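Local coordinates for protein catalase (PDB 1M7S) that breaks down hydrogen peroxide into water and oxygen with the help of a heme cofactor, protecting the cell from peroxide toxicity, at residues 178-190 / 236-249. Sequence-based numbering, arbitrary orientation.
Sequences NEGTPAGYRFMDG and HLTNDLVGAIKKGD
Arg186 of loop 178-190 joins two acids of 236-249, Asp240 within helix 236-246 and Asp249 just beyond it. It meets Asp240 in a side-on salt bridge: Arg186 NE donates to Asp240 OD1 at 3.0 Å and Arg186 NH2 to Asp240 OD2 at 2.8 Å. Both bonds are nearly straight, but the guanidinium and carboxylate planes are 39° apart. Arg186 NH1 reaches Asp249 OD2 at 3.3 Å, a salt bridge whose hydrogen bond is weak and bent. A water links this nitrogen to Asp249 O. Ala244 CB covers one face of the guanidinium and Phe187 CZ the opposite face, which probably limits its tilting. Asp240 CG is anti to the backbone N (chi1 173°), which sets the carboxylate against the guanidinium edge. Asp240 OD1 accepts from a second water, which accepts from Tyr185 N and donates to Leu237 O. Tyr185 lays one ring face on Leu237 CB, a CH-pi contact 3.9 Å from the centroid. Leu237 CD2 packs on Gly184 CA. At the start of the helix, His236 NE2 donates to Pro182 O at 3.1 Å, in both the ring and carbonyl planes. Tyr185 stacks on Phe89 of strand 82-90, and its side chain lies about 9 Å from the heme. A Schellman motif at Gly248 ends the helix and leads to Asp249. The contact joins a loop to a helix beside the antiparallel beta-barrel of the catalase fold.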
ATOM      1  N   ASN A 178      25.549 -12.334 -30.291  1.00  9.89           N
ATOM      2  CA  ASN A 178      26.064 -12.783 -29.002  1.00 11.64           C
ATOM      3  C   ASN A 178      26.245 -11.706 -27.948  1.00 11.34           C
ATOM      4  O   ASN A 178      26.277 -12.039 -26.756  1.00 11.07           O
ATOM      5  CB  ASN A 178      27.410 -13.517 -29.173  1.00 12.38           C
ATOM      6  CG  ASN A 178      27.240 -14.783 -29.983  1.00 14.23           C
ATOM      7  OD1 ASN A 178      26.181 -15.382 -29.939  1.00 10.91           O
ATOM      8  ND2 ASN A 178      28.225 -15.225 -30.766  1.00 13.48           N
ATOM      9  N   GLU A 179      26.014 -10.426 -28.248  1.00 11.22           N
ATOM     10  CA  GLU A 179      25.999  -9.350 -27.256  1.00 13.06           C
ATOM     11  C   GLU A 179      24.786  -9.488 -26.342  1.00 10.26           C
ATOM     12  O   GLU A 179      24.691  -8.969 -25.231  1.00  8.85           O
ATOM     13  CB  GLU A 179      25.906  -7.984 -27.950  1.00 18.73           C
ATOM     14  CG  GLU A 179      27.068  -7.707 -28.895  1.00 24.94           C
ATOM     15  CD  GLU A 179      28.378  -7.465 -28.187  1.00 29.24           C
ATOM     16  OE1 GLU A 179      28.457  -7.388 -26.940  1.00 30.36           O
ATOM     17  OE2 GLU A 179      29.421  -7.340 -28.879  1.00 32.26           O
ATOM     18  N   GLY A 180      23.772 -10.201 -26.827  1.00 11.09           N
ATOM     19  CA  GLY A 180      22.579 -10.520 -26.038  1.00  9.93           C
ATOM     20  C   GLY A 180      22.858 -11.483 -24.896  1.00 11.40           C
ATOM     21  O   GLY A 180      22.075 -11.566 -23.917  1.00 10.53           O
ATOM     22  N   THR A 181      24.007 -12.184 -24.862  1.00 10.55           N
ATOM     23  CA  THR A 181      24.337 -13.068 -23.745  1.00 11.99           C
ATOM     24  C   THR A 181      25.791 -12.904 -23.289  1.00 10.99           C
ATOM     25  O   THR A 181      26.701 -13.674 -23.648  1.00 11.31           O
ATOM     26  CB  THR A 181      24.125 -14.540 -24.151  1.00 13.56           C
ATOM     27  OG1 THR A 181      24.832 -14.769 -25.402  1.00 13.97           O
ATOM     28  CG2 THR A 181      22.681 -14.930 -24.418  1.00 14.89           C
ATOM     29  N   PRO A 182      26.050 -11.926 -22.453  1.00 10.44           N
ATOM     30  CA  PRO A 182      27.365 -11.605 -21.896  1.00  9.48           C
ATOM     31  C   PRO A 182      27.920 -12.690 -20.982  1.00 10.94           C
ATOM     32  O   PRO A 182      27.164 -13.363 -20.253  1.00  9.59           O
ATOM     33  CB  PRO A 182      27.212 -10.303 -21.065  1.00  9.37           C
ATOM     34  CG  PRO A 182      25.899  -9.763 -21.616  1.00 11.48           C
ATOM     35  CD  PRO A 182      25.043 -10.963 -21.963  1.00  9.95           C
ATOM     36  N   ALA A 183      29.243 -12.787 -20.908  1.00 10.30           N
ATOM     37  CA  ALA A 183      29.865 -13.755 -19.973  1.00 11.58           C
ATOM     38  C   ALA A 183      29.943 -13.164 -18.564  1.00 10.72           C
ATOM     39  O   ALA A 183      30.024 -13.936 -17.572  1.00 12.66           O
ATOM     40  CB  ALA A 183      31.253 -14.130 -20.448  1.00 11.63           C
ATOM     41  N   GLY A 184      29.874 -11.842 -18.455  1.00  8.18           N
ATOM     42  CA  GLY A 184      29.890 -11.224 -17.128  1.00  7.81           C
ATOM     43  C   GLY A 184      29.575  -9.735 -17.279  1.00  6.19           C
ATOM     44  O   GLY A 184      29.956  -9.129 -18.292  1.00  8.92           O
ATOM     45  N   TYR A 185      29.094  -9.123 -16.242  1.00  4.77           N
ATOM     46  CA  TYR A 185      28.834  -7.668 -16.256  1.00  8.08           C
ATOM     47  C   TYR A 185      30.166  -6.898 -16.353  1.00  9.15           C
ATOM     48  O   TYR A 185      30.222  -5.806 -16.941  1.00  7.76           O
ATOM     49  CB  TYR A 185      28.114  -7.220 -15.001  1.00  7.96           C
ATOM     50  CG  TYR A 185      26.668  -7.678 -14.896  1.00  7.66           C
ATOM     51  CD1 TYR A 185      25.783  -7.425 -15.943  1.00  7.19           C
ATOM     52  CD2 TYR A 185      26.240  -8.242 -13.704  1.00  8.90           C
ATOM     53  CE1 TYR A 185      24.453  -7.795 -15.826  1.00  9.17           C
ATOM     54  CE2 TYR A 185      24.895  -8.590 -13.562  1.00  9.73           C
ATOM     55  CZ  TYR A 185      24.048  -8.370 -14.620  1.00 10.06           C
ATOM     56  OH  TYR A 185      22.721  -8.754 -14.481  1.00 11.97           O
ATOM     57  N   ARG A 186      31.232  -7.544 -15.875  1.00  9.52           N
ATOM     58  CA  ARG A 186      32.565  -6.964 -15.967  1.00 11.98           C
ATOM     59  C   ARG A 186      33.072  -6.952 -17.410  1.00 12.27           C
ATOM     60  O   ARG A 186      34.005  -6.208 -17.697  1.00 14.54           O
ATOM     61  CB  ARG A 186      33.609  -7.841 -15.194  1.00  9.54           C
ATOM     62  CG  ARG A 186      33.286  -7.935 -13.710  1.00 11.38           C
ATOM     63  CD  ARG A 186      34.472  -8.646 -12.980  1.00 11.10           C
ATOM     64  NE  ARG A 186      34.481 -10.058 -13.363  1.00 10.57           N
ATOM     65  CZ  ARG A 186      35.582 -10.789 -13.404  1.00 13.76           C
ATOM     66  NH1 ARG A 186      36.735 -10.162 -13.108  1.00 16.09           N
ATOM     67  NH2 ARG A 186      35.554 -12.080 -13.720  1.00 12.97           N
ATOM     68  N   PHE A 187      32.525  -7.730 -18.304  1.00 10.05           N
ATOM     69  CA  PHE A 187      32.919  -7.879 -19.680  1.00 10.33           C
ATOM     70  C   PHE A 187      31.900  -7.284 -20.656  1.00 10.82           C
ATOM     71  O   PHE A 187      31.697  -7.843 -21.719  1.00 12.31           O
ATOM     72  CB  PHE A 187      33.182  -9.370 -19.987  1.00 11.98           C
ATOM     73  CG  PHE A 187      34.161  -9.938 -18.984  1.00 13.32           C
ATOM     74  CD1 PHE A 187      33.710 -10.840 -18.028  1.00 14.90           C
ATOM     75  CD2 PHE A 187      35.486  -9.564 -18.976  1.00 14.80           C
ATOM     76  CE1 PHE A 187      34.561 -11.378 -17.081  1.00 15.51           C
ATOM     77  CE2 PHE A 187      36.363 -10.083 -18.023  1.00 15.03           C
ATOM     78  CZ  PHE A 187      35.910 -10.983 -17.069  1.00 15.96           C
ATOM     79  N   MET A 188      31.308  -6.179 -20.260  1.00  9.98           N
ATOM     80  CA  MET A 188      30.403  -5.459 -21.136  1.00 10.72           C
ATOM     81  C   MET A 188      30.683  -3.955 -21.010  1.00  8.65           C
ATOM     82  O   MET A 188      31.035  -3.478 -19.926  1.00  6.81           O
ATOM     83  CB  MET A 188      28.912  -5.659 -20.882  1.00 10.25           C
ATOM     84  CG  MET A 188      28.286  -5.115 -19.624  1.00 12.58           C
ATOM     85  SD  MET A 188      26.581  -5.768 -19.425  1.00  8.37           S
ATOM     86  CE  MET A 188      26.047  -4.467 -18.289  1.00  9.19           C
ATOM     87  N   ASP A 189      30.314  -3.240 -22.057  1.00 10.76           N
ATOM     88  CA  ASP A 189      30.398  -1.783 -21.961  1.00 11.63           C
ATOM     89  C   ASP A 189      29.070  -1.263 -21.414  1.00 11.07           C
ATOM     90  O   ASP A 189      28.129  -2.009 -21.222  1.00 10.69           O
ATOM     91  CB  ASP A 189      30.639  -1.156 -23.335  1.00 13.47           C
ATOM     92  CG  ASP A 189      32.059  -1.190 -23.841  1.00 16.41           C
ATOM     93  OD1 ASP A 189      32.967  -1.712 -23.170  1.00 16.69           O
ATOM     94  OD2 ASP A 189      32.266  -0.657 -24.976  1.00 18.81           O
ATOM     95  N   GLY A 190      28.998   0.045 -21.177  1.00 10.63           N
ATOM     96  CA  GLY A 190      27.755   0.672 -20.740  1.00  7.51           C
ATOM     97  C   GLY A 190      27.576   1.928 -21.605  1.00  9.31           C
ATOM     98  O   GLY A 190      28.539   2.498 -22.159  1.00  7.29           O
ATOM     99  N   HIS A 236      24.893 -16.678 -13.181  1.00  8.13           N
ATOM    100  CA  HIS A 236      26.305 -16.585 -13.600  1.00 10.40           C
ATOM    101  C   HIS A 236      26.842 -15.154 -13.577  1.00 10.26           C
ATOM    102  O   HIS A 236      28.020 -14.979 -13.177  1.00  9.68           O
ATOM    103  CB  HIS A 236      26.572 -17.261 -14.914  1.00  8.18           C
ATOM    104  CG  HIS A 236      26.355 -16.493 -16.163  1.00 10.19           C
ATOM    105  ND1 HIS A 236      25.085 -16.175 -16.612  1.00 10.66           N
ATOM    106  CD2 HIS A 236      27.207 -15.935 -17.047  1.00  8.77           C
ATOM    107  CE1 HIS A 236      25.150 -15.477 -17.731  1.00  9.22           C
ATOM    108  NE2 HIS A 236      26.435 -15.321 -18.012  1.00 10.36           N
ATOM    109  N   LEU A 237      25.999 -14.186 -13.853  1.00  8.60           N
ATOM    110  CA  LEU A 237      26.496 -12.806 -13.842  1.00  8.74           C
ATOM    111  C   LEU A 237      26.670 -12.349 -12.404  1.00  7.17           C
ATOM    112  O   LEU A 237      27.674 -11.682 -12.140  1.00 10.18           O
ATOM    113  CB  LEU A 237      25.510 -11.878 -14.569  1.00  7.27           C
ATOM    114  CG  LEU A 237      25.276 -12.302 -16.043  1.00  7.06           C
ATOM    115  CD1 LEU A 237      24.165 -11.410 -16.649  1.00  4.82           C
ATOM    116  CD2 LEU A 237      26.513 -12.177 -16.905  1.00  7.20           C
ATOM    117  N   THR A 238      25.747 -12.692 -11.499  1.00  7.59           N
ATOM    118  CA  THR A 238      25.940 -12.250 -10.100  1.00  8.28           C
ATOM    119  C   THR A 238      27.187 -12.907  -9.501  1.00 12.85           C
ATOM    120  O   THR A 238      28.012 -12.296  -8.765  1.00 11.75           O
ATOM    121  CB  THR A 238      24.702 -12.569  -9.239  1.00  9.58           C
ATOM    122  OG1 THR A 238      23.577 -11.773  -9.686  1.00 11.52           O
ATOM    123  CG2 THR A 238      24.939 -12.214  -7.776  1.00  8.85           C
ATOM    124  N   ASN A 239      27.307 -14.205  -9.743  1.00 10.89           N
ATOM    125  CA  ASN A 239      28.446 -14.953  -9.200  1.00 14.41           C
ATOM    126  C   ASN A 239      29.779 -14.392  -9.683  1.00 15.45           C
ATOM    127  O   ASN A 239      30.731 -14.281  -8.893  1.00 15.63           O
ATOM    128  CB  ASN A 239      28.351 -16.419  -9.657  1.00 16.12           C
ATOM    129  CG  ASN A 239      27.688 -17.256  -8.570  1.00 19.06           C
ATOM    130  OD1 ASN A 239      28.151 -17.166  -7.414  1.00 21.31           O
ATOM    131  ND2 ASN A 239      26.701 -18.018  -8.994  1.00 20.60           N
ATOM    132  N   ASP A 240      29.891 -14.142 -10.978  1.00 12.49           N
ATOM    133  CA  ASP A 240      31.090 -13.586 -11.597  1.00 13.53           C
ATOM    134  C   ASP A 240      31.486 -12.244 -10.976  1.00 14.46           C
ATOM    135  O   ASP A 240      32.669 -12.000 -10.710  1.00 14.47           O
ATOM    136  CB  ASP A 240      30.870 -13.374 -13.095  1.00 14.56           C
ATOM    137  CG  ASP A 240      32.043 -12.638 -13.760  1.00 16.70           C
ATOM    138  OD1 ASP A 240      31.907 -11.415 -14.018  1.00 16.81           O
ATOM    139  OD2 ASP A 240      33.063 -13.298 -14.006  1.00 17.50           O
ATOM    140  N   LEU A 241      30.516 -11.367 -10.746  1.00 11.05           N
ATOM    141  CA  LEU A 241      30.796 -10.037 -10.222  1.00 12.47           C
ATOM    142  C   LEU A 241      31.109 -10.060  -8.748  1.00 11.96           C
ATOM    143  O   LEU A 241      32.127  -9.471  -8.335  1.00 12.29           O
ATOM    144  CB  LEU A 241      29.665  -9.056 -10.532  1.00 10.21           C
ATOM    145  CG  LEU A 241      29.823  -7.622 -10.014  1.00  9.46           C
ATOM    146  CD1 LEU A 241      31.109  -7.024 -10.626  1.00 10.54           C
ATOM    147  CD2 LEU A 241      28.601  -6.792 -10.393  1.00 11.10           C
ATOM    148  N   VAL A 242      30.254 -10.698  -7.931  1.00 10.91           N
ATOM    149  CA  VAL A 242      30.463 -10.742  -6.493  1.00 11.86           C
ATOM    150  C   VAL A 242      31.774 -11.484  -6.197  1.00 12.51           C
ATOM    151  O   VAL A 242      32.591 -10.980  -5.416  1.00 13.21           O
ATOM    152  CB  VAL A 242      29.251 -11.365  -5.791  1.00 11.93           C
ATOM    153  CG1 VAL A 242      29.547 -11.635  -4.313  1.00 14.14           C
ATOM    154  CG2 VAL A 242      28.014 -10.503  -6.072  1.00 13.47           C
ATOM    155  N   GLY A 243      32.030 -12.540  -6.931  1.00 11.47           N
ATOM    156  CA  GLY A 243      33.237 -13.331  -6.901  1.00 13.35           C
ATOM    157  C   GLY A 243      34.502 -12.513  -7.134  1.00 14.67           C
ATOM    158  O   GLY A 243      35.451 -12.609  -6.326  1.00 15.42           O
ATOM    159  N   ALA A 244      34.516 -11.742  -8.225  1.00 14.45           N
ATOM    160  CA  ALA A 244      35.670 -10.915  -8.574  1.00 14.43           C
ATOM    161  C   ALA A 244      35.964  -9.918  -7.483  1.00 14.60           C
ATOM    162  O   ALA A 244      37.125  -9.749  -7.089  1.00 14.77           O
ATOM    163  CB  ALA A 244      35.387 -10.198  -9.890  1.00 15.66           C
ATOM    164  N   ILE A 245      34.913  -9.257  -6.946  1.00 13.60           N
ATOM    165  CA  ILE A 245      35.125  -8.279  -5.912  1.00 14.10           C
ATOM    166  C   ILE A 245      35.661  -8.966  -4.657  1.00 17.65           C
ATOM    167  O   ILE A 245      36.645  -8.451  -4.108  1.00 16.79           O
ATOM    168  CB  ILE A 245      33.885  -7.445  -5.620  1.00 13.08           C
ATOM    169  CG1 ILE A 245      33.614  -6.617  -6.903  1.00 12.19           C
ATOM    170  CG2 ILE A 245      34.084  -6.585  -4.383  1.00 12.40           C
ATOM    171  CD1 ILE A 245      32.303  -5.842  -6.826  1.00 13.66           C
ATOM    172  N   LYS A 246      35.093 -10.113  -4.281  1.00 17.66           N
ATOM    173  CA  LYS A 246      35.679 -10.834  -3.143  1.00 20.65           C
ATOM    174  C   LYS A 246      37.146 -11.186  -3.379  1.00 22.63           C
ATOM    175  O   LYS A 246      37.883 -11.274  -2.387  1.00 23.72           O
ATOM    176  CB  LYS A 246      34.897 -12.123  -2.833  1.00 20.80           C
ATOM    177  CG  LYS A 246      33.579 -11.850  -2.128  1.00 21.62           C
ATOM    178  CD  LYS A 246      32.818 -13.155  -1.873  1.00 23.18           C
ATOM    179  CE  LYS A 246      31.508 -12.882  -1.142  1.00 25.10           C
ATOM    180  NZ  LYS A 246      30.862 -14.184  -0.786  1.00 27.07           N
ATOM    181  N   LYS A 247      37.604 -11.512  -4.582  1.00 22.86           N
ATOM    182  CA  LYS A 247      39.010 -11.804  -4.812  1.00 25.27           C
ATOM    183  C   LYS A 247      39.887 -10.561  -4.988  1.00 26.65           C
ATOM    184  O   LYS A 247      41.058 -10.751  -5.336  1.00 27.38           O
ATOM    185  CB  LYS A 247      39.196 -12.705  -6.029  1.00 28.16           C
ATOM    186  CG  LYS A 247      38.680 -14.137  -5.918  1.00 31.80           C
ATOM    187  CD  LYS A 247      38.615 -14.609  -4.466  1.00 34.71           C
ATOM    188  CE  LYS A 247      38.527 -16.120  -4.337  1.00 37.44           C
ATOM    189  NZ  LYS A 247      38.123 -16.535  -2.960  1.00 38.54           N
ATOM    190  N   GLY A 248      39.379  -9.339  -4.845  1.00 25.86           N
ATOM    191  CA  GLY A 248      40.163  -8.126  -5.020  1.00 25.32           C
ATOM    192  C   GLY A 248      40.358  -7.662  -6.444  1.00 25.60           C
ATOM    193  O   GLY A 248      40.960  -6.587  -6.676  1.00 25.55           O
ATOM    194  N   ASP A 249      39.790  -8.359  -7.421  1.00 23.45           N
ATOM    195  CA  ASP A 249      39.908  -8.080  -8.842  1.00 22.84           C
ATOM    196  C   ASP A 249      38.810  -7.121  -9.338  1.00 21.14           C
ATOM    197  O   ASP A 249      37.817  -7.496  -9.999  1.00 19.74           O
ATOM    198  CB  ASP A 249      39.832  -9.407  -9.604  1.00 24.83           C
ATOM    199  CG  ASP A 249      40.196  -9.212 -11.062  1.00 28.10           C
ATOM    200  OD1 ASP A 249      40.855  -8.185 -11.363  1.00 28.94           O
ATOM    201  OD2 ASP A 249      39.816 -10.036 -11.921  1.00 30.40           O
TER
HETATM  202  O   HOH W   1      29.407 -10.216 -13.772  1.00 11.60           O
HETATM  203  O   HOH W   2      37.516  -7.477 -12.874  1.00 15.68           O